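Local coordinates for putative cell invasion protein with MAC/Perforin domain (Bacteroides thetaiotaomicron VPI-5482, PDB 3KK7) that is of unestablished function but belongs to the membrane-attack complex/perforin family, whose best-known members form membrane pores, and may act in cell invasion, at residues Ile295-Tyr304 against Ile318-Leu327; Lys443-Ile451 against Ala512-Asn520. All blocks are in the same frame, centred on the assembly; numbering follows the deposited sequence.

Contact 1. Residues Ile295-Tyr304 against Ile318-Leu327; sequences IKTLGGAYGY and IDLTPWLQSL
I318 makes two apolar contacts. Its CD1 meets I295 CG1 tip to tip at 3.8 Å. Its CG2 packs against Y304 CE2 at 3.5 Å and lies beside the Y304 OH. L320 follows at the N-cap position. Its CD2 touches I295 CD1 and the edge of the Y304 ring. P322 CB packs against Y302 CB at 4.0 Å. W323 buries the most surface here. Its CG stands anti to the backbone N (chi1 172°), which carries the indole against T297 and the turn that follows L298. W323 NE1 donates to G299 O at 2.8 Å; the oxygen lies in the ring plane, but the donor sits above the carbonyl plane. T297 CG2 covers one face of the indole in a CH-pi contact; on the opposite face L327 CD1, from the same segment, lies toward the rim. W323 CA makes a CA-H...O contact with A301 O. S326 OG accepts from A301 N at 2.8 Å and donates to W323 O, linking turn to helix. L327 CD2 lies 3.5 Å from G300 CA. Helix 321-326 thus packs through a tryptophan on the turn that leaves strand 288-298 of the central antiparallel sheet of the MACPF fold.

Contact 2. Residues Lys443-Ile451 against Ala512-Asn520; sequences KSKYYQLKI and AYGILDWVN
Y446 and W518 make the main aromatic contact, and Y447 joins them in a cluster. The Y446 ring meets W518 edge to face. Its centroid is 5.0 Å from that of the five-membered ring, with the planes at 63°. Y446 CD1 points at the indole face, 3.7 Å from W518 CD1. Y446 CB lies over the same indole, offset toward the rim, in a CH-pi contact. With chi1 at 173°, the W518 side chain extends opposite its own N and sets the indole against Y446. Y447 lies alongside W518, its ring oblique to the indole, with CZ 4.0 Å from W518 CZ3. With W518 reduced to an alanine, the Y446 edge would probably lose its aromatic face and a gap would open beside Y447 CZ.

The segments belong to two different family regions, D2 for 443-451 and D3 for 512-520, so the contact joins the two. G514, just past Y513, has positive phi and completes a Schellman motif at the end of helix 508-512. I515 takes the N-cap position of helix 516-521.

One hydrogen bond crosses here, from Q448 N to G514 O at 2.8 Å, with an N-H...O angle of 141°. The same oxygen receives a CA-H...O contact from Y447.

Apolar contacts lie beside this bond. I515 CG2 is beside the Y447 ring, 3.3 Å from CD2. L449 CD2 approaches Y513 CD2 at 4.2 Å. Separately, L449 CG touches the carbonyl oxygen of Y513. The hydroxyl of Y513 is hydrogen-bonded to the C-terminal L541 and to R403 N.

How the contacts relate
The two contacts lie on opposite sides of the chain's centre. Their own centres are 61 Å apart, and their nearest atoms are about 39 Å apart, so they do not touch. They come in series along the chain: contact 1 closes at L327, well before contact 2 opens at K443. They share no sheet or helix. Contact 1 lies in the MACPF region and joins strand 288-298 to strand 318-319 and helix 321-326. Contact 2 joins the D2 and D3 regions, between the approach to strand 450-454 and the start of helix 516-521. One contact therefore packs within the MACPF region, while the other lies where the D2 and D3 regions meet.

Contact 1. Residues Ile295-Tyr304 against Ile318-Leu327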
# COMPACT_ATOMS: atom_id res chain seq x y z
N ILE A 295 15.55 10.86 21.74
CA ILE A 295 14.14 10.75 22.04
C ILE A 295 13.30 11.70 21.20
O ILE A 295 13.82 12.64 20.58
CB ILE A 295 13.84 10.95 23.50
CG1 ILE A 295 14.22 12.35 23.95
CG2 ILE A 295 14.55 9.92 24.32
CD1 ILE A 295 13.31 12.81 25.06
N LYS A 296 12.01 11.42 21.18
CA LYS A 296 11.00 12.23 20.52
C LYS A 296 9.71 12.01 21.25
O LYS A 296 9.37 10.86 21.54
CB LYS A 296 10.80 11.83 19.05
CG LYS A 296 9.85 12.81 18.29
CD LYS A 296 9.78 12.60 16.75
CE LYS A 296 8.95 11.41 16.33
NZ LYS A 296 8.69 11.46 14.86
N THR A 297 8.99 13.08 21.57
CA THR A 297 7.70 12.96 22.24
C THR A 297 6.62 13.20 21.22
O THR A 297 6.81 13.95 20.26
CB THR A 297 7.55 13.92 23.43
OG1 THR A 297 7.86 15.25 23.02
CG2 THR A 297 8.47 13.53 24.56
N LEU A 298 5.51 12.49 21.39
CA LEU A 298 4.35 12.59 20.52
C LEU A 298 3.23 13.15 21.37
O LEU A 298 2.83 12.51 22.35
CB LEU A 298 3.93 11.23 20.00
CG LEU A 298 4.93 10.46 19.15
CD1 LEU A 298 4.26 9.22 18.61
CD2 LEU A 298 5.43 11.29 18.02
N GLY A 299 2.75 14.34 21.02
CA GLY A 299 1.68 14.99 21.75
C GLY A 299 2.18 15.67 23.00
O GLY A 299 3.38 15.76 23.23
N GLY A 300 1.25 16.15 23.81
CA GLY A 300 1.58 16.90 25.03
C GLY A 300 2.23 18.22 24.70
O GLY A 300 2.13 18.71 23.58
N ALA A 301 2.90 18.80 25.69
CA ALA A 301 3.61 20.06 25.52
C ALA A 301 4.87 19.93 26.33
O ALA A 301 4.98 19.00 27.12
CB ALA A 301 2.78 21.21 26.01
N TYR A 302 5.81 20.85 26.12
CA TYR A 302 7.04 20.96 26.93
C TYR A 302 7.94 19.74 26.75
O TYR A 302 8.70 19.36 27.64
CB TYR A 302 6.70 21.20 28.41
CG TYR A 302 5.79 22.40 28.62
CD1 TYR A 302 6.30 23.71 28.58
CD2 TYR A 302 4.41 22.23 28.83
CE1 TYR A 302 5.46 24.82 28.76
CE2 TYR A 302 3.56 23.33 29.01
CZ TYR A 302 4.08 24.63 28.96
OH TYR A 302 3.24 25.72 29.13
N GLY A 303 7.86 19.15 25.56
CA GLY A 303 8.63 17.95 25.25
C GLY A 303 9.55 18.13 24.07
O GLY A 303 10.28 19.12 23.97
N TYR A 304 9.55 17.16 23.17
CA TYR A 304 10.51 17.13 22.08
C TYR A 304 9.86 16.63 20.82
O TYR A 304 10.00 15.46 20.45
CB TYR A 304 11.74 16.31 22.49
CG TYR A 304 12.46 16.89 23.70
CD1 TYR A 304 13.52 17.78 23.54
CD2 TYR A 304 12.07 16.56 24.99
CE1 TYR A 304 14.19 18.32 24.64
CE2 TYR A 304 12.71 17.10 26.09
CZ TYR A 304 13.78 17.98 25.90
OH TYR A 304 14.43 18.49 27.00
N ILE A 318 17.51 13.80 30.39
CA ILE A 318 16.42 14.69 30.08
C ILE A 318 15.26 14.41 31.01
O ILE A 318 14.85 13.26 31.14
CB ILE A 318 15.92 14.45 28.68
CG1 ILE A 318 17.08 14.46 27.68
CG2 ILE A 318 14.85 15.49 28.35
CD1 ILE A 318 16.65 14.11 26.23
N ASP A 319 14.73 15.46 31.64
CA ASP A 319 13.56 15.39 32.51
C ASP A 319 12.32 15.56 31.64
O ASP A 319 12.13 16.62 31.05
CB ASP A 319 13.63 16.53 33.55
CG ASP A 319 12.47 16.52 34.55
OD1 ASP A 319 11.93 15.44 34.89
OD2 ASP A 319 12.11 17.63 35.02
N LEU A 320 11.48 14.52 31.54
CA LEU A 320 10.23 14.64 30.82
C LEU A 320 9.04 14.93 31.76
O LEU A 320 7.88 14.83 31.35
CB LEU A 320 9.97 13.40 29.96
CG LEU A 320 10.99 13.18 28.84
CD1 LEU A 320 10.86 11.78 28.23
CD2 LEU A 320 10.88 14.27 27.79
N THR A 321 9.32 15.31 33.01
CA THR A 321 8.23 15.48 33.96
C THR A 321 7.21 16.52 33.49
O THR A 321 6.04 16.20 33.46
CB THR A 321 8.74 15.72 35.40
OG1 THR A 321 9.54 14.60 35.79
CG2 THR A 321 7.57 15.86 36.38
N PRO A 322 7.65 17.72 33.06
CA PRO A 322 6.67 18.70 32.55
C PRO A 322 5.85 18.15 31.40
O PRO A 322 4.63 18.38 31.35
CB PRO A 322 7.55 19.86 32.08
CG PRO A 322 8.79 19.73 32.89
CD PRO A 322 9.01 18.25 33.01
N TRP A 323 6.50 17.45 30.47
CA TRP A 323 5.78 16.86 29.36
C TRP A 323 4.75 15.82 29.83
O TRP A 323 3.61 15.79 29.35
CB TRP A 323 6.75 16.24 28.34
CG TRP A 323 6.05 15.48 27.33
CD1 TRP A 323 5.46 15.97 26.19
CD2 TRP A 323 5.83 14.08 27.33
NE1 TRP A 323 4.89 14.93 25.48
CE2 TRP A 323 5.11 13.76 26.16
CE3 TRP A 323 6.19 13.05 28.19
CZ2 TRP A 323 4.73 12.47 25.85
CZ3 TRP A 323 5.82 11.77 27.88
CH2 TRP A 323 5.10 11.49 26.71
N LEU A 324 5.13 14.97 30.78
CA LEU A 324 4.23 13.95 31.26
C LEU A 324 2.99 14.61 31.83
O LEU A 324 1.87 14.21 31.53
CB LEU A 324 4.90 13.07 32.31
CG LEU A 324 4.05 11.93 32.87
CD1 LEU A 324 3.76 10.90 31.79
CD2 LEU A 324 4.75 11.28 34.05
N GLN A 325 3.17 15.65 32.64
CA GLN A 325 2.03 16.27 33.26
C GLN A 325 1.27 17.21 32.33
O GLN A 325 0.19 17.65 32.64
CB GLN A 325 2.41 16.92 34.60
CG GLN A 325 3.37 18.05 34.54
CD GLN A 325 3.94 18.40 35.92
OE1 GLN A 325 4.23 17.51 36.73
NE2 GLN A 325 4.11 19.70 36.19
N SER A 326 1.83 17.51 31.16
CA SER A 326 1.09 18.23 30.15
C SER A 326 -0.00 17.33 29.56
O SER A 326 -0.99 17.83 28.98
CB SER A 326 2.02 18.67 29.03
OG SER A 326 2.28 17.58 28.16
N LEU A 327 0.18 16.02 29.70
CA LEU A 327 -0.77 15.04 29.14
C LEU A 327 -2.09 14.96 29.90
O LEU A 327 -3.02 14.28 29.46
CB LEU A 327 -0.12 13.65 29.06
CG LEU A 327 1.10 13.50 28.14
CD1 LEU A 327 1.69 12.06 28.19
CD2 LEU A 327 0.75 13.91 26.71
O HOH W 1 9.60 17.70 29.52

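Contact 2. Residues Lys443-Ile451 against Ala512-Asn520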
# COMPACT_ATOMS: atom_id res chain seq x y z
N LYS A 443 -11.66 -5.10 -33.54
CA LYS A 443 -11.34 -4.18 -32.44
C LYS A 443 -11.09 -2.75 -32.93
O LYS A 443 -11.44 -1.78 -32.25
CB LYS A 443 -10.15 -4.71 -31.60
CG LYS A 443 -10.38 -6.05 -30.87
CD LYS A 443 -11.78 -6.18 -30.25
CE LYS A 443 -11.89 -7.34 -29.28
NZ LYS A 443 -13.27 -7.81 -29.15
N SER A 444 -10.52 -2.63 -34.12
CA SER A 444 -10.30 -1.34 -34.78
C SER A 444 -11.56 -0.46 -34.85
O SER A 444 -11.47 0.75 -34.92
CB SER A 444 -9.77 -1.60 -36.20
OG SER A 444 -9.25 -0.43 -36.78
N LYS A 445 -12.74 -1.08 -34.85
CA LYS A 445 -14.01 -0.35 -34.88
C LYS A 445 -14.25 0.44 -33.59
O LYS A 445 -15.02 1.40 -33.59
CB LYS A 445 -15.20 -1.30 -35.07
CG LYS A 445 -15.31 -2.06 -36.41
CD LYS A 445 -16.24 -3.30 -36.24
CE LYS A 445 -17.18 -3.57 -37.43
NZ LYS A 445 -16.49 -4.15 -38.60
N TYR A 446 -13.60 0.03 -32.50
CA TYR A 446 -13.83 0.61 -31.18
C TYR A 446 -12.59 1.30 -30.59
O TYR A 446 -12.72 2.26 -29.82
CB TYR A 446 -14.33 -0.51 -30.23
CG TYR A 446 -15.44 -1.34 -30.84
CD1 TYR A 446 -16.76 -0.88 -30.85
CD2 TYR A 446 -15.16 -2.55 -31.46
CE1 TYR A 446 -17.79 -1.64 -31.45
CE2 TYR A 446 -16.18 -3.32 -32.06
CZ TYR A 446 -17.49 -2.85 -32.05
OH TYR A 446 -18.49 -3.60 -32.64
N TYR A 447 -11.39 0.82 -30.94
CA TYR A 447 -10.13 1.30 -30.36
C TYR A 447 -9.25 1.85 -31.47
O TYR A 447 -9.05 1.18 -32.49
CB TYR A 447 -9.36 0.16 -29.72
CG TYR A 447 -9.98 -0.52 -28.53
CD1 TYR A 447 -10.85 -1.60 -28.67
CD2 TYR A 447 -9.64 -0.14 -27.24
CE1 TYR A 447 -11.39 -2.25 -27.55
CE2 TYR A 447 -10.17 -0.78 -26.12
CZ TYR A 447 -11.04 -1.82 -26.28
OH TYR A 447 -11.54 -2.42 -25.15
N GLN A 448 -8.70 3.04 -31.24
CA GLN A 448 -7.83 3.73 -32.21
C GLN A 448 -6.37 3.79 -31.74
O GLN A 448 -5.58 4.62 -32.22
CB GLN A 448 -8.33 5.16 -32.41
CG GLN A 448 -9.56 5.29 -33.29
CD GLN A 448 -9.73 6.72 -33.76
OE1 GLN A 448 -9.42 7.67 -33.03
NE2 GLN A 448 -10.21 6.89 -34.98
N LEU A 449 -6.02 2.90 -30.81
CA LEU A 449 -4.68 2.83 -30.27
C LEU A 449 -3.85 1.86 -31.11
O LEU A 449 -4.37 1.18 -31.99
CB LEU A 449 -4.70 2.44 -28.79
CG LEU A 449 -5.71 1.42 -28.24
CD1 LEU A 449 -5.69 0.06 -28.98
CD2 LEU A 449 -5.43 1.24 -26.73
N LYS A 450 -2.54 1.83 -30.85
CA LYS A 450 -1.64 0.90 -31.49
C LYS A 450 -2.16 -0.53 -31.28
O LYS A 450 -2.38 -0.94 -30.15
CB LYS A 450 -0.23 1.06 -30.90
CG LYS A 450 0.90 0.25 -31.58
CD LYS A 450 2.11 -0.05 -30.63
CE LYS A 450 3.09 1.13 -30.43
NZ LYS A 450 4.13 0.78 -29.40
N ILE A 451 -2.42 -1.23 -32.37
CA ILE A 451 -2.72 -2.66 -32.34
C ILE A 451 -1.54 -3.34 -33.03
O ILE A 451 -1.11 -2.92 -34.13
CB ILE A 451 -4.03 -3.00 -33.10
CG1 ILE A 451 -5.19 -2.18 -32.53
CG2 ILE A 451 -4.32 -4.50 -33.04
CD1 ILE A 451 -6.49 -2.43 -33.23
N ALA A 512 -6.49 8.37 -24.28
CA ALA A 512 -5.29 7.55 -24.20
C ALA A 512 -5.54 6.18 -24.84
O ALA A 512 -4.68 5.64 -25.54
CB ALA A 512 -4.84 7.43 -22.81
N TYR A 513 -6.74 5.63 -24.67
CA TYR A 513 -7.10 4.35 -25.31
C TYR A 513 -7.72 4.50 -26.70
O TYR A 513 -8.00 3.51 -27.38
CB TYR A 513 -8.04 3.56 -24.41
CG TYR A 513 -7.42 3.11 -23.10
CD1 TYR A 513 -7.33 3.98 -22.02
CD2 TYR A 513 -6.97 1.82 -22.92
CE1 TYR A 513 -6.79 3.57 -20.82
CE2 TYR A 513 -6.43 1.39 -21.72
CZ TYR A 513 -6.34 2.26 -20.67
OH TYR A 513 -5.79 1.82 -19.49
N GLY A 514 -7.91 5.74 -27.14
CA GLY A 514 -8.55 6.02 -28.44
C GLY A 514 -9.92 5.37 -28.53
O GLY A 514 -10.21 4.68 -29.51
N ILE A 515 -10.73 5.56 -27.49
CA ILE A 515 -12.06 4.94 -27.37
C ILE A 515 -13.16 5.97 -27.08
O ILE A 515 -14.29 5.61 -26.77
CB ILE A 515 -12.09 3.82 -26.26
CG1 ILE A 515 -11.80 4.40 -24.87
CG2 ILE A 515 -11.09 2.72 -26.56
CD1 ILE A 515 -11.85 3.38 -23.81
N LEU A 516 -12.84 7.25 -27.20
CA LEU A 516 -13.78 8.29 -26.84
C LEU A 516 -15.03 8.19 -27.70
O LEU A 516 -16.14 8.27 -27.17
CB LEU A 516 -13.13 9.66 -26.97
CG LEU A 516 -13.95 10.85 -26.47
CD1 LEU A 516 -14.65 10.57 -25.12
CD2 LEU A 516 -13.04 12.10 -26.41
N ASP A 517 -14.87 8.01 -29.00
CA ASP A 517 -16.03 7.85 -29.87
C ASP A 517 -16.89 6.72 -29.37
O ASP A 517 -18.04 6.92 -28.99
CB ASP A 517 -15.64 7.57 -31.32
CG ASP A 517 -15.15 8.79 -32.04
OD1 ASP A 517 -15.17 9.90 -31.45
OD2 ASP A 517 -14.74 8.66 -33.21
N TRP A 518 -16.30 5.53 -29.33
CA TRP A 518 -17.02 4.35 -28.89
C TRP A 518 -17.81 4.56 -27.58
O TRP A 518 -19.00 4.27 -27.50
CB TRP A 518 -16.06 3.20 -28.72
CG TRP A 518 -16.68 2.02 -28.10
CD1 TRP A 518 -17.94 1.53 -28.33
CD2 TRP A 518 -16.07 1.13 -27.17
NE1 TRP A 518 -18.15 0.41 -27.58
CE2 TRP A 518 -17.01 0.13 -26.87
CE3 TRP A 518 -14.80 1.07 -26.57
CZ2 TRP A 518 -16.74 -0.90 -25.97
CZ3 TRP A 518 -14.52 0.03 -25.69
CH2 TRP A 518 -15.48 -0.94 -25.39
N VAL A 519 -17.14 5.10 -26.58
CA VAL A 519 -17.76 5.28 -25.29
C VAL A 519 -18.93 6.26 -25.31
O VAL A 519 -19.92 6.07 -24.62
CB VAL A 519 -16.70 5.69 -24.24
CG1 VAL A 519 -17.37 6.17 -22.96
CG2 VAL A 519 -15.74 4.49 -23.98
N ASN A 520 -18.82 7.31 -26.12
CA ASN A 520 -19.89 8.29 -26.25
C ASN A 520 -21.15 7.64 -26.81
O ASN A 520 -22.25 8.03 -26.43
CB ASN A 520 -19.48 9.47 -27.14
CG ASN A 520 -18.46 10.40 -26.49
OD1 ASN A 520 -18.38 10.52 -25.26
ND2 ASN A 520 -17.71 11.08 -27.32